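PDB 6JIX: taurine:2-oxoglutarate aminotransferase from Bifidobacterium kashiwanohense PV20-2, which probably transfers the amino group of taurine to 2-oxoglutarate, using pyridoxal 5'-phosphate as cofactor. Local coordinates for residues G38-D43 with R48-S53; S59-E64 with V328-E333; P177-D182 with V188-V193. All blocks are in the same frame, centred on the assembly; numbering follows the deposited sequence.

Interaction 1 of 3, residues G38-D43 with R48-S53; sequences GIYFWD and RYTDMS. With GLU (glutamic acid), chain N.
Phe41 and Tyr49 form a hydrogen-bonded pair across an antiparallel beta hairpin made of strands 40-43 and 48-51. Tyr49 N binds Phe41 O at 2.9 Å, and Phe41 N binds Tyr49 O at 3.1 Å. Asp51 N donates to Ile39 O at 2.7 Å.

The tight side carries Phe41 and Tyr49, both buried. Tyr49 CB sits over one face of the Phe41 ring, a CH-pi contact at 3.9 Å from its centroid. The two rings are close to parallel but slid apart, so they barely overlap. The carboxylate carbon of Asp51 lies near the edge of the Phe41 ring, and Asp51 OD2 is bonded to His63. Tyr86 of the second subunit also meets the Phe41 ring. Asp51 and Ser53 line a pocket holding a bound glutamate. Ser53 OG is hydrogen-bonded to Leu55 O; the 3.4 Å from Ser53 OG to the glutamate O is only a near contact.

The other face is more open to solvent. Arg48 is exposed and Tyr40 and Trp42 partly so, while Thr50 is buried. Arg48 CG is anti to the backbone N (chi1 171°), and the chain bends at chi3. This brings NH1 over one face of the Tyr40 ring, with the guanidinium and ring planes 8° apart. Arg48 CB lies 3.3 Å from Trp42 NE1. The methyl of Thr50 meets Ile39 CD1, while its hydroxyl bonds Glu432. Tyr40 OH goes to Gln428.

At the turn end, the Asp43 carboxylate stands at 72° to the Tyr49 ring, and Tyr49 OH donates to Asp43 OD2 at 2.8 Å.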
loop_
_atom_site.group_PDB
_atom_site.type_symbol
_atom_site.label_atom_id
_atom_site.label_comp_id
_atom_site.label_asym_id
_atom_site.label_seq_id
_atom_site.Cartn_x
_atom_site.Cartn_y
_atom_site.Cartn_z
ATOM N N GLY A 38 -3.417 -25.823 -1.330
ATOM C CA GLY A 38 -4.242 -26.042 -2.500
ATOM C C GLY A 38 -5.433 -25.114 -2.471
ATOM O O GLY A 38 -5.308 -23.903 -2.250
ATOM N N ILE A 39 -6.616 -25.687 -2.659
ATOM C CA ILE A 39 -7.851 -24.922 -2.691
ATOM C C ILE A 39 -8.570 -24.942 -1.336
ATOM O O ILE A 39 -9.772 -24.676 -1.283
ATOM C CB ILE A 39 -8.783 -25.402 -3.812
ATOM C CG1 ILE A 39 -9.419 -26.735 -3.409
ATOM C CG2 ILE A 39 -8.023 -25.492 -5.142
ATOM C CD1 ILE A 39 -10.663 -27.080 -4.163
ATOM N N TYR A 40 -7.873 -25.282 -0.246
ATOM C CA TYR A 40 -8.496 -25.446 1.063
ATOM C C TYR A 40 -7.764 -24.639 2.124
ATOM O O TYR A 40 -6.609 -24.229 1.953
ATOM C CB TYR A 40 -8.532 -26.921 1.509
ATOM C CG TYR A 40 -9.048 -27.845 0.446
ATOM C CD1 TYR A 40 -10.413 -27.955 0.194
ATOM C CD2 TYR A 40 -8.174 -28.586 -0.328
ATOM C CE1 TYR A 40 -10.892 -28.788 -0.796
ATOM C CE2 TYR A 40 -8.637 -29.419 -1.320
ATOM C CZ TYR A 40 -9.999 -29.522 -1.550
ATOM O OH TYR A 40 -10.449 -30.354 -2.553
ATOM N N PHE A 41 -8.462 -24.417 3.236
ATOM C CA PHE A 41 -7.836 -23.970 4.473
ATOM C C PHE A 41 -8.624 -24.571 5.631
ATOM O O PHE A 41 -9.731 -25.097 5.441
ATOM C CB PHE A 41 -7.728 -22.438 4.563
ATOM C CG PHE A 41 -9.026 -21.707 4.429
ATOM C CD1 PHE A 41 -9.854 -21.522 5.524
ATOM C CD2 PHE A 41 -9.404 -21.156 3.210
ATOM C CE1 PHE A 41 -11.045 -20.813 5.405
ATOM C CE2 PHE A 41 -10.591 -20.455 3.086
ATOM C CZ PHE A 41 -11.413 -20.285 4.188
ATOM N N TRP A 42 -8.004 -24.567 6.824
ATOM C CA TRP A 42 -8.525 -25.294 7.975
ATOM C C TRP A 42 -8.561 -24.406 9.204
ATOM O O TRP A 42 -7.599 -23.679 9.481
ATOM C CB TRP A 42 -7.661 -26.533 8.272
ATOM C CG TRP A 42 -7.758 -27.608 7.215
ATOM C CD1 TRP A 42 -8.561 -28.719 7.234
ATOM C CD2 TRP A 42 -7.032 -27.663 5.982
ATOM N NE1 TRP A 42 -8.381 -29.449 6.090
ATOM C CE2 TRP A 42 -7.447 -28.828 5.305
ATOM C CE3 TRP A 42 -6.065 -26.843 5.388
ATOM C CZ2 TRP A 42 -6.928 -29.192 4.060
ATOM C CZ3 TRP A 42 -5.554 -27.210 4.150
ATOM C CH2 TRP A 42 -5.989 -28.369 3.500
ATOM N N ASP A 43 -9.641 -24.515 9.979
ATOM C CA ASP A 43 -9.668 -23.871 11.286
ATOM C C ASP A 43 -8.961 -24.781 12.294
ATOM O O ASP A 43 -8.523 -25.883 11.965
ATOM C CB ASP A 43 -11.108 -23.539 11.707
ATOM C CG ASP A 43 -12.014 -24.776 11.797
ATOM O OD1 ASP A 43 -11.516 -25.846 12.233
ATOM O OD2 ASP A 43 -13.224 -24.677 11.440
ATOM N N ARG A 48 -12.530 -28.375 7.241
ATOM C CA ARG A 48 -11.926 -27.941 5.993
ATOM C C ARG A 48 -12.896 -27.059 5.215
ATOM O O ARG A 48 -14.067 -27.417 5.036
ATOM C CB ARG A 48 -11.527 -29.160 5.157
ATOM C CG ARG A 48 -11.088 -28.858 3.739
ATOM C CD ARG A 48 -10.995 -30.126 2.936
ATOM N NE ARG A 48 -12.286 -30.466 2.346
ATOM C CZ ARG A 48 -12.428 -31.178 1.235
ATOM N NH1 ARG A 48 -11.355 -31.627 0.602
ATOM N NH2 ARG A 48 -13.636 -31.441 0.763
ATOM N N TYR A 49 -12.401 -25.921 4.737
ATOM C CA TYR A 49 -13.176 -25.023 3.893
ATOM C C TYR A 49 -12.585 -25.060 2.491
ATOM O O TYR A 49 -11.370 -24.927 2.324
ATOM C CB TYR A 49 -13.180 -23.592 4.471
ATOM C CG TYR A 49 -13.733 -23.584 5.878
ATOM C CD1 TYR A 49 -15.106 -23.450 6.117
ATOM C CD2 TYR A 49 -12.894 -23.798 6.971
ATOM C CE1 TYR A 49 -15.622 -23.497 7.416
ATOM C CE2 TYR A 49 -13.395 -23.845 8.274
ATOM C CZ TYR A 49 -14.758 -23.697 8.493
ATOM O OH TYR A 49 -15.229 -23.744 9.792
ATOM N N THR A 50 -13.439 -25.215 1.488
ATOM C CA THR A 50 -13.003 -25.166 0.102
ATOM C C THR A 50 -13.090 -23.712 -0.333
ATOM O O THR A 50 -14.171 -23.107 -0.295
ATOM C CB THR A 50 -13.869 -26.063 -0.794
ATOM O OG1 THR A 50 -14.172 -27.290 -0.111
ATOM C CG2 THR A 50 -13.154 -26.398 -2.096
ATOM N N ASP A 51 -11.958 -23.158 -0.766
ATOM C CA ASP A 51 -11.855 -21.717 -0.990
ATOM C C ASP A 51 -12.430 -21.374 -2.367
ATOM O O ASP A 51 -11.719 -21.096 -3.336
ATOM C CB ASP A 51 -10.405 -21.276 -0.850
ATOM C CG ASP A 51 -10.253 -19.775 -0.854
ATOM O OD1 ASP A 51 -11.281 -19.067 -0.739
ATOM O OD2 ASP A 51 -9.094 -19.310 -0.970
ATOM N N MET A 52 -13.759 -21.350 -2.435
ATOM C CA MET A 52 -14.451 -21.101 -3.693
ATOM C C MET A 52 -14.437 -19.627 -4.130
ATOM O O MET A 52 -14.835 -19.330 -5.266
ATOM C CB MET A 52 -15.886 -21.625 -3.571
ATOM C CG MET A 52 -15.938 -23.130 -3.417
ATOM S SD MET A 52 -15.116 -23.977 -4.790
ATOM C CE MET A 52 -16.295 -23.612 -6.105
ATOM N N SER A 53 -13.945 -18.705 -3.297
ATOM C CA SER A 53 -13.786 -17.310 -3.691
ATOM C C SER A 53 -12.320 -16.915 -3.838
ATOM O O SER A 53 -12.019 -15.725 -4.004
ATOM C CB SER A 53 -14.450 -16.388 -2.668
ATOM O OG SER A 53 -13.610 -16.246 -1.527
HETATM N N GLU N . -15.354 -15.186 2.871
HETATM C CA GLU N . -14.300 -15.111 1.876
HETATM C C GLU N . -13.133 -16.041 2.216
HETATM O O GLU N . -13.009 -17.186 1.646
HETATM C CB GLU N . -13.796 -13.676 1.854
HETATM C CG GLU N . -13.604 -13.185 3.275
HETATM C CD GLU N . -13.262 -11.704 3.307
HETATM O OE1 GLU N . -13.998 -10.966 2.606
HETATM O OE2 GLU N . -12.288 -11.229 3.995
HETATM O OXT GLU N . -12.298 -15.640 3.064
#

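Interaction 2 of 3, residues S59-E64 with V328-E333; sequences SNLGHE and VNYYLE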
loop_
_atom_site.group_PDB
_atom_site.type_symbol
_atom_site.label_atom_id
_atom_site.label_comp_id
_atom_site.label_asym_id
_atom_site.label_seq_id
_atom_site.Cartn_x
_atom_site.Cartn_y
_atom_site.Cartn_z
ATOM N N SER A 59 -6.100 -15.555 -4.512
ATOM C CA SER A 59 -5.279 -16.765 -4.413
ATOM C C SER A 59 -5.430 -17.609 -5.684
ATOM O O SER A 59 -5.873 -18.756 -5.670
ATOM C CB SER A 59 -5.660 -17.539 -3.161
ATOM O OG SER A 59 -5.426 -16.741 -2.004
ATOM N N ASN A 60 -4.946 -17.042 -6.792
ATOM C CA ASN A 60 -5.256 -17.568 -8.114
ATOM C C ASN A 60 -4.691 -18.972 -8.328
ATOM O O ASN A 60 -5.278 -19.769 -9.076
ATOM C CB ASN A 60 -4.731 -16.602 -9.176
ATOM C CG ASN A 60 -5.720 -15.467 -9.478
ATOM O OD1 ASN A 60 -6.634 -15.196 -8.701
ATOM N ND2 ASN A 60 -5.536 -14.811 -10.616
ATOM N N LEU A 61 -3.535 -19.279 -7.736
ATOM C CA LEU A 61 -2.909 -20.591 -7.869
ATOM C C LEU A 61 -3.086 -21.451 -6.620
ATOM O O LEU A 61 -2.238 -22.306 -6.333
ATOM C CB LEU A 61 -1.424 -20.441 -8.198
ATOM C CG LEU A 61 -1.164 -19.804 -9.558
ATOM C CD1 LEU A 61 0.321 -19.646 -9.819
ATOM C CD2 LEU A 61 -1.825 -20.656 -10.637
ATOM N N GLY A 62 -4.181 -21.254 -5.881
ATOM C CA GLY A 62 -4.364 -21.967 -4.643
ATOM C C GLY A 62 -3.407 -21.455 -3.581
ATOM O O GLY A 62 -2.796 -20.396 -3.698
ATOM N N HIS A 63 -3.292 -22.243 -2.519
ATOM C CA HIS A 63 -2.468 -21.902 -1.370
ATOM C C HIS A 63 -1.238 -22.802 -1.291
ATOM O O HIS A 63 -1.275 -23.979 -1.666
ATOM C CB HIS A 63 -3.300 -21.993 -0.091
ATOM C CG HIS A 63 -4.518 -21.118 -0.117
ATOM N ND1 HIS A 63 -4.454 -19.745 0.020
ATOM C CD2 HIS A 63 -5.826 -21.417 -0.303
ATOM C CE1 HIS A 63 -5.674 -19.243 -0.045
ATOM N NE2 HIS A 63 -6.524 -20.235 -0.241
ATOM N N GLU A 64 -0.129 -22.224 -0.831
ATOM C CA GLU A 64 1.107 -22.964 -0.570
ATOM C C GLU A 64 1.634 -23.665 -1.819
ATOM O O GLU A 64 2.376 -24.649 -1.721
ATOM C CB GLU A 64 0.924 -23.974 0.567
ATOM C CG GLU A 64 0.736 -23.318 1.915
ATOM C CD GLU A 64 2.018 -22.749 2.460
ATOM O OE1 GLU A 64 2.838 -23.549 2.931
ATOM O OE2 GLU A 64 2.212 -21.519 2.426
ATOM N N VAL A 328 4.015 -15.896 -12.236
ATOM C CA VAL A 328 3.741 -15.684 -13.655
ATOM C C VAL A 328 4.278 -16.849 -14.478
ATOM O O VAL A 328 3.600 -17.336 -15.392
ATOM C CB VAL A 328 4.312 -14.336 -14.127
ATOM C CG1 VAL A 328 4.194 -14.214 -15.632
ATOM C CG2 VAL A 328 3.609 -13.167 -13.396
ATOM N N ASN A 329 5.487 -17.335 -14.144
ATOM C CA ASN A 329 6.061 -18.486 -14.845
ATOM C C ASN A 329 5.156 -19.706 -14.727
ATOM O O ASN A 329 5.004 -20.465 -15.686
ATOM C CB ASN A 329 7.453 -18.817 -14.301
ATOM C CG ASN A 329 8.568 -18.053 -15.015
ATOM O OD1 ASN A 329 8.419 -17.640 -16.171
ATOM N ND2 ASN A 329 9.693 -17.853 -14.317
ATOM N N TYR A 330 4.523 -19.894 -13.570
ATOM C CA TYR A 330 3.568 -20.982 -13.428
ATOM C C TYR A 330 2.369 -20.805 -14.359
ATOM O O TYR A 330 1.969 -21.749 -15.059
ATOM C CB TYR A 330 3.097 -21.091 -11.983
ATOM C CG TYR A 330 2.357 -22.386 -11.732
ATOM C CD1 TYR A 330 1.017 -22.531 -12.080
ATOM C CD2 TYR A 330 3.010 -23.472 -11.170
ATOM C CE1 TYR A 330 0.352 -23.728 -11.846
ATOM C CE2 TYR A 330 2.363 -24.648 -10.930
ATOM C CZ TYR A 330 1.041 -24.790 -11.268
ATOM O OH TYR A 330 0.425 -26.007 -11.015
ATOM N N TYR A 331 1.753 -19.615 -14.357
ATOM C CA TYR A 331 0.594 -19.394 -15.220
ATOM C C TYR A 331 0.925 -19.836 -16.630
ATOM O O TYR A 331 0.147 -20.548 -17.272
ATOM C CB TYR A 331 0.159 -17.916 -15.234
ATOM C CG TYR A 331 -0.470 -17.384 -13.966
ATOM C CD1 TYR A 331 -1.536 -18.040 -13.362
ATOM C CD2 TYR A 331 0.008 -16.210 -13.374
ATOM C CE1 TYR A 331 -2.099 -17.549 -12.212
ATOM C CE2 TYR A 331 -0.549 -15.713 -12.225
ATOM C CZ TYR A 331 -1.601 -16.380 -11.645
ATOM O OH TYR A 331 -2.168 -15.878 -10.488
ATOM N N LEU A 332 2.104 -19.434 -17.109
ATOM C CA LEU A 332 2.493 -19.705 -18.484
ATOM C C LEU A 332 2.854 -21.175 -18.672
ATOM O O LEU A 332 2.253 -21.871 -19.505
ATOM C CB LEU A 332 3.657 -18.795 -18.877
ATOM C CG LEU A 332 3.388 -17.282 -18.841
ATOM C CD1 LEU A 332 4.615 -16.466 -19.263
ATOM C CD2 LEU A 332 2.177 -16.927 -19.705
ATOM N N GLU A 333 3.821 -21.674 -17.884
ATOM C CA GLU A 333 4.344 -23.019 -18.111
ATOM C C GLU A 333 3.260 -24.083 -17.974
ATOM O O GLU A 333 3.275 -25.073 -18.716
ATOM C CB GLU A 333 5.496 -23.308 -17.147
ATOM C CG GLU A 333 6.823 -22.708 -17.596
ATOM C CD GLU A 333 7.808 -22.466 -16.452
ATOM O OE1 GLU A 333 7.898 -23.303 -15.518
ATOM O OE2 GLU A 333 8.511 -21.432 -16.498
#
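Asn60 and Leu61 sit at the middle of a type I beta turn, from Ser59 to Gly62, and both point at the helix containing 328-333. Asn60 comes first. Its CB lies in the plane of the Tyr331 ring, at the edge that carries the hydroxyl. The amide plane is turned 73° from the ring. Each polar end has its own partner. Asn60 OD1 is bonded to Arg260, and Tyr331 OH is bonded to the carbonyl of Gly282.

Leu61 follows and makes most of the contact. With CG beside the backbone N (chi1 -65°) and chi2 extended, both methyls lie between two tyrosines of the helix. CD1 sits over one face of the Tyr331 ring, 4.3 Å from the centroid, as a CH-pi contact. Leu61 CD2 packs 3.5 Å from Tyr331 CE1 and 3.7 Å from Tyr330 CD1. Cys285 and Ile68 also touch this leucine.

Gly62 closes the turn, its N bonded to Ser59 O at 3.0 Å. Its own carbonyl is bonded to Tyr287 OH.

The contact joins the loop between helices 54-57 and 66-78 to the last turns of helix 318-333. The side chain of Asn60 is about 6 Å from that of Lys281, which binds pyridoxal phosphate, and Gly282, the partner of Tyr331, is the next residue. This puts the contact close to the cofactor lysine of a fold type I, class III aminotransferase.

Interaction 3 of 3, residues P177-D182 with V188-V193; sequences PNMYED and VDDATV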
loop_
_atom_site.group_PDB
_atom_site.type_symbol
_atom_site.label_atom_id
_atom_site.label_comp_id
_atom_site.label_asym_id
_atom_site.label_seq_id
_atom_site.Cartn_x
_atom_site.Cartn_y
_atom_site.Cartn_z
ATOM N N PRO A 177 -23.748 0.068 -17.225
ATOM C CA PRO A 177 -24.919 -0.819 -17.258
ATOM C C PRO A 177 -24.678 -2.102 -16.484
ATOM O O PRO A 177 -23.621 -2.729 -16.590
ATOM C CB PRO A 177 -25.093 -1.118 -18.753
ATOM C CG PRO A 177 -23.699 -1.043 -19.285
ATOM C CD PRO A 177 -23.012 0.059 -18.502
ATOM N N ASN A 178 -25.680 -2.481 -15.699
ATOM C CA ASN A 178 -25.794 -3.818 -15.127
ATOM C C ASN A 178 -27.011 -4.422 -15.810
ATOM O O ASN A 178 -28.140 -4.244 -15.352
ATOM C CB ASN A 178 -25.962 -3.801 -13.606
ATOM C CG ASN A 178 -26.071 -5.222 -12.993
ATOM O OD1 ASN A 178 -26.336 -6.209 -13.687
ATOM N ND2 ASN A 178 -25.879 -5.308 -11.682
ATOM N N MET A 179 -26.767 -5.140 -16.909
ATOM C CA MET A 179 -27.845 -5.508 -17.823
ATOM C C MET A 179 -29.056 -6.085 -17.097
ATOM O O MET A 179 -30.178 -5.606 -17.279
ATOM C CB MET A 179 -27.324 -6.477 -18.873
ATOM C CG MET A 179 -26.848 -5.733 -20.078
ATOM S SD MET A 179 -26.322 -6.837 -21.366
ATOM C CE MET A 179 -27.550 -6.443 -22.614
ATOM N N TYR A 180 -28.858 -7.114 -16.267
ATOM C CA TYR A 180 -30.007 -7.716 -15.599
ATOM C C TYR A 180 -30.730 -6.707 -14.708
ATOM O O TYR A 180 -31.949 -6.532 -14.815
ATOM C CB TYR A 180 -29.587 -8.939 -14.795
ATOM C CG TYR A 180 -30.770 -9.585 -14.113
ATOM C CD1 TYR A 180 -31.512 -10.589 -14.744
ATOM C CD2 TYR A 180 -31.176 -9.168 -12.844
ATOM C CE1 TYR A 180 -32.613 -11.161 -14.121
ATOM C CE2 TYR A 180 -32.277 -9.743 -12.211
ATOM C CZ TYR A 180 -32.992 -10.730 -12.851
ATOM O OH TYR A 180 -34.086 -11.278 -12.208
ATOM N N GLU A 181 -29.995 -6.017 -13.825
ATOM C CA GLU A 181 -30.647 -5.121 -12.870
ATOM C C GLU A 181 -31.320 -3.920 -13.543
ATOM O O GLU A 181 -32.148 -3.246 -12.914
ATOM C CB GLU A 181 -29.633 -4.654 -11.828
ATOM C CG GLU A 181 -29.188 -5.749 -10.856
ATOM C CD GLU A 181 -28.431 -5.209 -9.658
ATOM O OE1 GLU A 181 -28.537 -3.993 -9.397
ATOM O OE2 GLU A 181 -27.738 -6.006 -8.982
ATOM N N ASP A 182 -30.953 -3.603 -14.779
ATOM C CA ASP A 182 -31.556 -2.498 -15.501
ATOM C C ASP A 182 -32.736 -2.935 -16.364
ATOM O O ASP A 182 -33.387 -2.085 -16.973
ATOM C CB ASP A 182 -30.506 -1.803 -16.382
ATOM C CG ASP A 182 -29.377 -1.149 -15.572
ATOM O OD1 ASP A 182 -29.614 -0.671 -14.432
ATOM O OD2 ASP A 182 -28.241 -1.106 -16.097
ATOM N N VAL A 188 -30.147 -11.064 -26.068
ATOM C CA VAL A 188 -30.781 -10.309 -27.144
ATOM C C VAL A 188 -30.620 -8.784 -27.090
ATOM O O VAL A 188 -31.166 -8.086 -27.950
ATOM C CB VAL A 188 -32.270 -10.712 -27.191
ATOM C CG1 VAL A 188 -32.405 -12.115 -27.781
ATOM C CG2 VAL A 188 -32.880 -10.701 -25.772
ATOM N N ASP A 189 -30.031 -8.216 -26.022
ATOM C CA ASP A 189 -30.187 -6.764 -25.838
ATOM C C ASP A 189 -28.913 -5.922 -25.908
ATOM O O ASP A 189 -29.002 -4.689 -25.831
ATOM C CB ASP A 189 -30.880 -6.495 -24.495
ATOM C CG ASP A 189 -32.370 -6.556 -24.616
ATOM O OD1 ASP A 189 -32.871 -6.269 -25.734
ATOM O OD2 ASP A 189 -33.030 -6.931 -23.623
ATOM N N ASP A 190 -27.763 -6.520 -26.197
ATOM C CA ASP A 190 -26.502 -5.820 -26.002
ATOM C C ASP A 190 -26.366 -4.594 -26.892
ATOM O O ASP A 190 -25.876 -3.559 -26.434
ATOM C CB ASP A 190 -25.323 -6.766 -26.240
ATOM C CG ASP A 190 -25.319 -7.922 -25.285
ATOM O OD1 ASP A 190 -26.373 -8.164 -24.646
ATOM O OD2 ASP A 190 -24.269 -8.583 -25.174
ATOM N N ALA A 191 -26.802 -4.665 -28.151
ATOM C CA ALA A 191 -26.525 -3.560 -29.060
ATOM C C ALA A 191 -27.249 -2.282 -28.649
ATOM O O ALA A 191 -26.702 -1.181 -28.832
ATOM C CB ALA A 191 -26.921 -3.961 -30.475
ATOM N N THR A 192 -28.448 -2.415 -28.061
ATOM C CA THR A 192 -29.217 -1.266 -27.579
ATOM C C THR A 192 -28.600 -0.687 -26.315
ATOM O O THR A 192 -28.433 0.536 -26.180
ATOM C CB THR A 192 -30.662 -1.679 -27.284
ATOM O OG1 THR A 192 -31.236 -2.317 -28.425
ATOM C CG2 THR A 192 -31.477 -0.479 -26.926
ATOM N N VAL A 193 -28.332 -1.557 -25.346
ATOM C CA VAL A 193 -27.729 -1.108 -24.104
ATOM C C VAL A 193 -26.378 -0.465 -24.379
ATOM O O VAL A 193 -26.053 0.594 -23.830
ATOM C CB VAL A 193 -27.639 -2.281 -23.119
ATOM C CG1 VAL A 193 -27.079 -1.798 -21.817
ATOM C CG2 VAL A 193 -29.023 -2.848 -22.908
#
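Met179 reaches from the short, weakly bonded helix 179-182 to the first turn of helix 190-208. Its chain is extended at chi2 (-177°) and bends at chi3 (115°), which brings CE up to Asp189, Asp190 and Val193, although its exact position is doubtful. As modelled, Met179 CE lies 3.8 Å from Asp189 CB and 3.9 Å from Val193 CG2. The sulfur, Met179 SD, passes 3.5 Å from Asp190 OD1. The methionine and Asp190 side chains cross at about a right angle.

Val193 uses both branches. Val193 CG1 meets Pro177 CB at 3.7 Å, and CG2 takes the methionine methyl. The valine therefore packs against two residues of the opposite segment. Tyr184 also touches it.

In Asp190, OD1 is the oxygen nearer the methionine; OD2 is bonded to the backbone N of Glu232. With an alanine at Met179, the corner between Asp189, Asp190 and Val193 would probably lose its filling, and Val193 CG2 would lose its methionine neighbour.

The short helix has its own tie. Asn178 N donates to Asp182 OD2 at 2.9 Å, coming from above the carboxylate plane. The backbone N of Asp182 returns to Asn178 O at 2.9 Å.

Met179, Val193 and Pro177 make the apolar part of the contact, which lies away from the cofactor. It packs the connection after edge strand 171-174 against the start of helix 190-208. This helix belongs to the beta-alpha-beta crossover that leads to the parallel strand 213-219 of the seven-stranded sheet.

From the N terminus, interaction 1 comes first and closes a tight hairpin, with four residues between its segments. It is complete before interaction 2 opens at residue 59. The two touch: Gly38 O and Asp51 OD2 both probably hydrogen-bond to His63, at its N and NE2. The hairpin is thus joined to the loop of 59-64. Interaction 2 then closes a very long loop of 263 residues, back to helix 318-333. Interaction 3 is nested inside that loop and closes a small one of five residues. It is remote, its nearest atoms about 22 Å from interaction 2 and about 18 Å from interaction 1. It lies at the edge of the large sheet.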